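Local coordinates for tegumental protein 20.8 kDa (Clonorchis sinensis, PDB 5X2D), which probably binds calcium as the full-length protein and is represented here by its dynein light chain-like domain alone, at residues F79-E82 against A87-F90; S48-D51 against C57-V60. All coordinates share one frame; numbering follows the deposited sequence.

Contact 1. Residues F79-E82 against A87-F90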
loop_
_atom_site.group_PDB
_atom_site.type_symbol
_atom_site.label_atom_id
_atom_site.label_comp_id
_atom_site.label_asym_id
_atom_site.label_seq_id
_atom_site.Cartn_x
_atom_site.Cartn_y
_atom_site.Cartn_z
ATOM N N PHE A 79 6.405 5.720 7.542
ATOM C CA PHE A 79 7.358 6.529 6.809
ATOM C C PHE A 79 7.175 6.228 5.330
ATOM O O PHE A 79 7.040 5.061 4.958
ATOM C CB PHE A 79 8.768 6.194 7.292
ATOM C CG PHE A 79 9.856 6.997 6.658
ATOM C CD1 PHE A 79 9.599 8.249 6.114
ATOM C CD2 PHE A 79 11.161 6.509 6.655
ATOM C CE1 PHE A 79 10.629 9.001 5.558
ATOM C CE2 PHE A 79 12.193 7.244 6.107
ATOM C CZ PHE A 79 11.930 8.505 5.562
ATOM N N GLN A 80 7.126 7.249 4.480
ATOM C CA GLN A 80 6.958 6.977 3.052
ATOM C C GLN A 80 7.892 7.854 2.238
ATOM O O GLN A 80 7.757 9.058 2.272
ATOM C CB GLN A 80 5.502 7.196 2.618
ATOM C CG GLN A 80 4.498 6.288 3.325
ATOM C CD GLN A 80 3.095 6.409 2.772
ATOM O OE1 GLN A 80 2.872 7.048 1.758
ATOM N NE2 GLN A 80 2.131 5.850 3.480
ATOM N N PHE A 81 8.823 7.256 1.495
ATOM C CA PHE A 81 9.832 8.033 0.778
ATOM C C PHE A 81 10.227 7.422 -0.558
ATOM O O PHE A 81 10.223 6.194 -0.713
ATOM C CB PHE A 81 11.087 8.185 1.635
ATOM C CG PHE A 81 11.829 6.899 1.860
ATOM C CD1 PHE A 81 11.486 6.052 2.922
ATOM C CD2 PHE A 81 12.865 6.521 1.015
ATOM C CE1 PHE A 81 12.166 4.852 3.125
ATOM C CE2 PHE A 81 13.553 5.315 1.216
ATOM C CZ PHE A 81 13.204 4.485 2.270
ATOM N N GLU A 82 10.627 8.288 -1.494
ATOM C CA GLU A 82 11.076 7.890 -2.840
ATOM C C GLU A 82 12.595 7.898 -2.896
ATOM O O GLU A 82 13.227 8.883 -2.537
ATOM C CB GLU A 82 10.538 8.832 -3.927
ATOM C CG GLU A 82 9.028 8.993 -3.972
ATOM C CD GLU A 82 8.572 9.945 -5.071
ATOM O OE1 GLU A 82 9.401 10.306 -5.941
ATOM O OE2 GLU A 82 7.382 10.338 -5.058
ATOM N N ALA A 87 9.281 4.048 -4.706
ATOM C CA ALA A 87 8.745 4.425 -3.396
ATOM C C ALA A 87 8.815 3.289 -2.401
ATOM O O ALA A 87 8.630 2.121 -2.753
ATOM C CB ALA A 87 7.301 4.911 -3.520
ATOM N N TYR A 88 9.043 3.662 -1.144
ATOM C CA TYR A 88 9.111 2.724 -0.040
ATOM C C TYR A 88 8.123 3.132 1.040
ATOM O O TYR A 88 8.171 4.255 1.544
ATOM C CB TYR A 88 10.538 2.654 0.520
ATOM C CG TYR A 88 11.533 2.128 -0.491
ATOM C CD1 TYR A 88 12.143 2.980 -1.403
ATOM C CD2 TYR A 88 11.826 0.764 -0.567
ATOM C CE1 TYR A 88 13.037 2.500 -2.339
ATOM C CE2 TYR A 88 12.718 0.275 -1.505
ATOM C CZ TYR A 88 13.321 1.149 -2.390
ATOM O OH TYR A 88 14.211 0.672 -3.336
ATOM N N LEU A 89 7.213 2.232 1.384
ATOM C CA LEU A 89 6.235 2.516 2.425
ATOM C C LEU A 89 6.494 1.654 3.668
ATOM O O LEU A 89 6.576 0.416 3.578
ATOM C CB LEU A 89 4.803 2.287 1.909
ATOM C CG LEU A 89 4.243 3.331 0.940
ATOM C CD1 LEU A 89 4.661 2.979 -0.454
ATOM C CD2 LEU A 89 2.735 3.469 1.022
ATOM N N PHE A 90 6.637 2.303 4.822
ATOM C CA PHE A 90 6.767 1.574 6.079
ATOM C C PHE A 90 5.566 1.818 6.981
ATOM O O PHE A 90 5.126 2.965 7.144
ATOM C CB PHE A 90 8.056 1.952 6.809
ATOM C CG PHE A 90 9.304 1.508 6.091
ATOM C CD1 PHE A 90 9.727 2.162 4.923
ATOM C CD2 PHE A 90 10.046 0.427 6.557
ATOM C CE1 PHE A 90 10.882 1.761 4.252
ATOM C CE2 PHE A 90 11.199 0.012 5.891
ATOM C CZ PHE A 90 11.619 0.681 4.731
#

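Contact 2. Residues S48-D51 against C57-V60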
loop_
_atom_site.group_PDB
_atom_site.type_symbol
_atom_site.label_atom_id
_atom_site.label_comp_id
_atom_site.label_asym_id
_atom_site.label_seq_id
_atom_site.Cartn_x
_atom_site.Cartn_y
_atom_site.Cartn_z
ATOM N N SER A 48 12.450 -7.123 8.272
ATOM C CA SER A 48 13.199 -7.794 9.313
ATOM C C SER A 48 14.208 -6.846 9.948
ATOM O O SER A 48 14.635 -7.071 11.082
ATOM C CB SER A 48 13.897 -9.032 8.758
ATOM O OG SER A 48 14.672 -9.651 9.765
ATOM N N PHE A 49 14.587 -5.789 9.223
ATOM C CA PHE A 49 15.419 -4.733 9.805
ATOM C C PHE A 49 14.661 -3.892 10.817
ATOM O O PHE A 49 15.160 -3.618 11.907
ATOM C CB PHE A 49 15.961 -3.787 8.736
ATOM C CG PHE A 49 16.594 -2.543 9.308
ATOM C CD1 PHE A 49 17.897 -2.574 9.800
ATOM C CD2 PHE A 49 15.886 -1.348 9.375
ATOM C CE1 PHE A 49 18.491 -1.430 10.332
ATOM C CE2 PHE A 49 16.472 -0.194 9.911
ATOM C CZ PHE A 49 17.774 -0.237 10.390
ATOM N N ALA A 50 13.461 -3.471 10.428
ATOM C CA ALA A 50 12.663 -2.567 11.241
ATOM C C ALA A 50 12.256 -3.251 12.521
ATOM O O ALA A 50 12.417 -2.671 13.597
ATOM C CB ALA A 50 11.432 -2.090 10.486
ATOM N N ASP A 51 11.778 -4.497 12.411
ATOM C CA ASP A 51 11.301 -5.234 13.585
ATOM C C ASP A 51 12.391 -5.383 14.642
ATOM O O ASP A 51 12.111 -5.311 15.839
ATOM C CB ASP A 51 10.776 -6.631 13.218
ATOM C CG ASP A 51 9.684 -6.609 12.156
ATOM O OD1 ASP A 51 9.181 -5.514 11.815
ATOM O OD2 ASP A 51 9.311 -7.715 11.689
ATOM N N CYS A 57 5.731 -5.633 14.676
ATOM C CA CYS A 57 5.691 -6.145 13.303
ATOM C C CYS A 57 5.509 -4.977 12.309
ATOM O O CYS A 57 4.678 -4.102 12.510
ATOM C CB CYS A 57 4.573 -7.187 13.133
ATOM S SG CYS A 57 4.341 -8.274 14.574
ATOM N N TRP A 58 6.315 -4.964 11.253
ATOM C CA TRP A 58 6.263 -3.918 10.241
ATOM C C TRP A 58 5.816 -4.418 8.877
ATOM O O TRP A 58 6.160 -5.530 8.485
ATOM C CB TRP A 58 7.635 -3.290 10.094
ATOM C CG TRP A 58 8.009 -2.358 11.201
ATOM C CD1 TRP A 58 8.416 -2.692 12.464
ATOM C CD2 TRP A 58 8.065 -0.930 11.129
ATOM N NE1 TRP A 58 8.707 -1.558 13.181
ATOM C CE2 TRP A 58 8.499 -0.462 12.383
ATOM C CE3 TRP A 58 7.782 -0.003 10.123
ATOM C CZ2 TRP A 58 8.662 0.887 12.658
ATOM C CZ3 TRP A 58 7.937 1.330 10.403
ATOM C CH2 TRP A 58 8.377 1.767 11.658
ATOM N N GLN A 59 5.112 -3.589 8.113
ATOM C CA GLN A 59 4.792 -3.977 6.750
ATOM C C GLN A 59 5.468 -3.020 5.789
ATOM O O GLN A 59 5.249 -1.805 5.850
ATOM C CB GLN A 59 3.287 -4.021 6.496
ATOM C CG GLN A 59 2.989 -4.926 5.310
ATOM C CD GLN A 59 1.535 -5.284 5.157
ATOM O OE1 GLN A 59 0.650 -4.485 5.480
ATOM N NE2 GLN A 59 1.272 -6.502 4.663
ATOM N N VAL A 60 6.306 -3.576 4.915
ATOM C CA VAL A 60 7.102 -2.778 3.989
ATOM C C VAL A 60 6.590 -3.004 2.574
ATOM O O VAL A 60 6.559 -4.135 2.074
ATOM C CB VAL A 60 8.604 -3.136 4.054
ATOM C CG1 VAL A 60 9.385 -2.334 3.031
ATOM C CG2 VAL A 60 9.153 -2.876 5.427
#

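Contact 1. Residues F79-E82 against A87-F90
F81 and Y88 form a hydrogen-bonded pair in an antiparallel hairpin. F81 N gives to Y88 O (3.1 Å), and Y88 N gives to F81 O (2.8 Å). F79 and F90 form the next hydrogen-bonded pair. The bond from F90 N to F79 O is the straighter of the two F79-F90 bonds, with an N-H...O angle of 168°. Q80 with L89 and E82 with A87 are the non-hydrogen-bonded pairs, and the Q80 CA-H also points at Y88 O.

The F81 side chain joins the residues of one sheet face. CB points to the face shared with F79, Y88 and F90. With chi1 at 68°, CG is flanked by its own N and C, which lays the ring over the backbone and across toward 87-90. CD1 lies nearest Y88 O. CE1 meets F90 CE1 at 3.5 Å, an oblique ring approach. CZ, at the tip, reaches Y88 CB at 3.7 Å. That CB lies over the F81 ring face, a CH-pi contact. CE2 on the other flank turns to Y88 CD1 at 3.8 Å. The F81 and Y88 rings lie 21° from parallel, but are so far displaced that there is little stacking between them. F81 CD1 in turn lies over one face of the F79 ring. Helix 16-29 covers this side through I22, which touches F79 and F81.

On the other face, the extended Q80 side chain passes L89. Its flat amide comes against the methyl L89 CD2, which is 3.4 Å from Q80 CD. Q80 OE1 is hydrogen-bonded to Y67 OH, so the amide is held at its polar end as well.

The pair is a beta hairpin of two inner strands. It forms the middle of the antiparallel sheet in this dynein light chain-like domain, with its aromatic face packed against helix 16-29.

Contact 2. Residues S48-D51 against C57-V60
A50 and W58 make the apolar part of this contact. A50 CB stands over one face of the W58 indole, 3.5 Å from the centroid of the five-membered ring. It is only 10° off the ring normal, so this is a CH-pi contact. Chi1 of -76° sets W58 CG opposite the carbonyl carbon, which helps to bring a face of the indole against A50 CB.

The polar part comes from D51, one residue further along the helix. W58 N gives a weak hydrogen bond to D51 OD1 at 3.0 Å. The N-H...O angle is just 123°. The same oxygen lies at the edge of the indole, near its plane and by CD1. D51 OD2 has a long, weak ion pair with K47 NZ, which is also hydrogen-bonded to W58 O.

The ring nitrogen uses a different acceptor. W58 NE1 is hydrogen-bonded to G55 O, in the turn between helix 36-54 and the strand, which helps to fix the rotation of the indole.

The chemistry implies a join that combines methyl-to-indole packing with a poorly aligned polar contact. K47 lies near the carboxylate and could offset its charge slightly.

How the contacts relate
From the N terminus, strand 7-13 and helix 16-29 come before either contact. Contact 2 then closes the short turn from helix 36-54 into strand 58-63. The chain next runs through strand 66-69 before it returns to the sheet. Contact 1 closes the hairpin of strands 78-83 and 87-92. The two contacts lie in series and neither nest nor cross. They meet inside the fold, where F90 packs on W58 and V60, because strands 87-92 and 58-63 are neighbours. Contact 2 ties helix 36-54 to strand 58-63, outermost in this chain's sheet, and contact 1 ties the inner strands together. V60 also makes backbone hydrogen bonds to the second subunit.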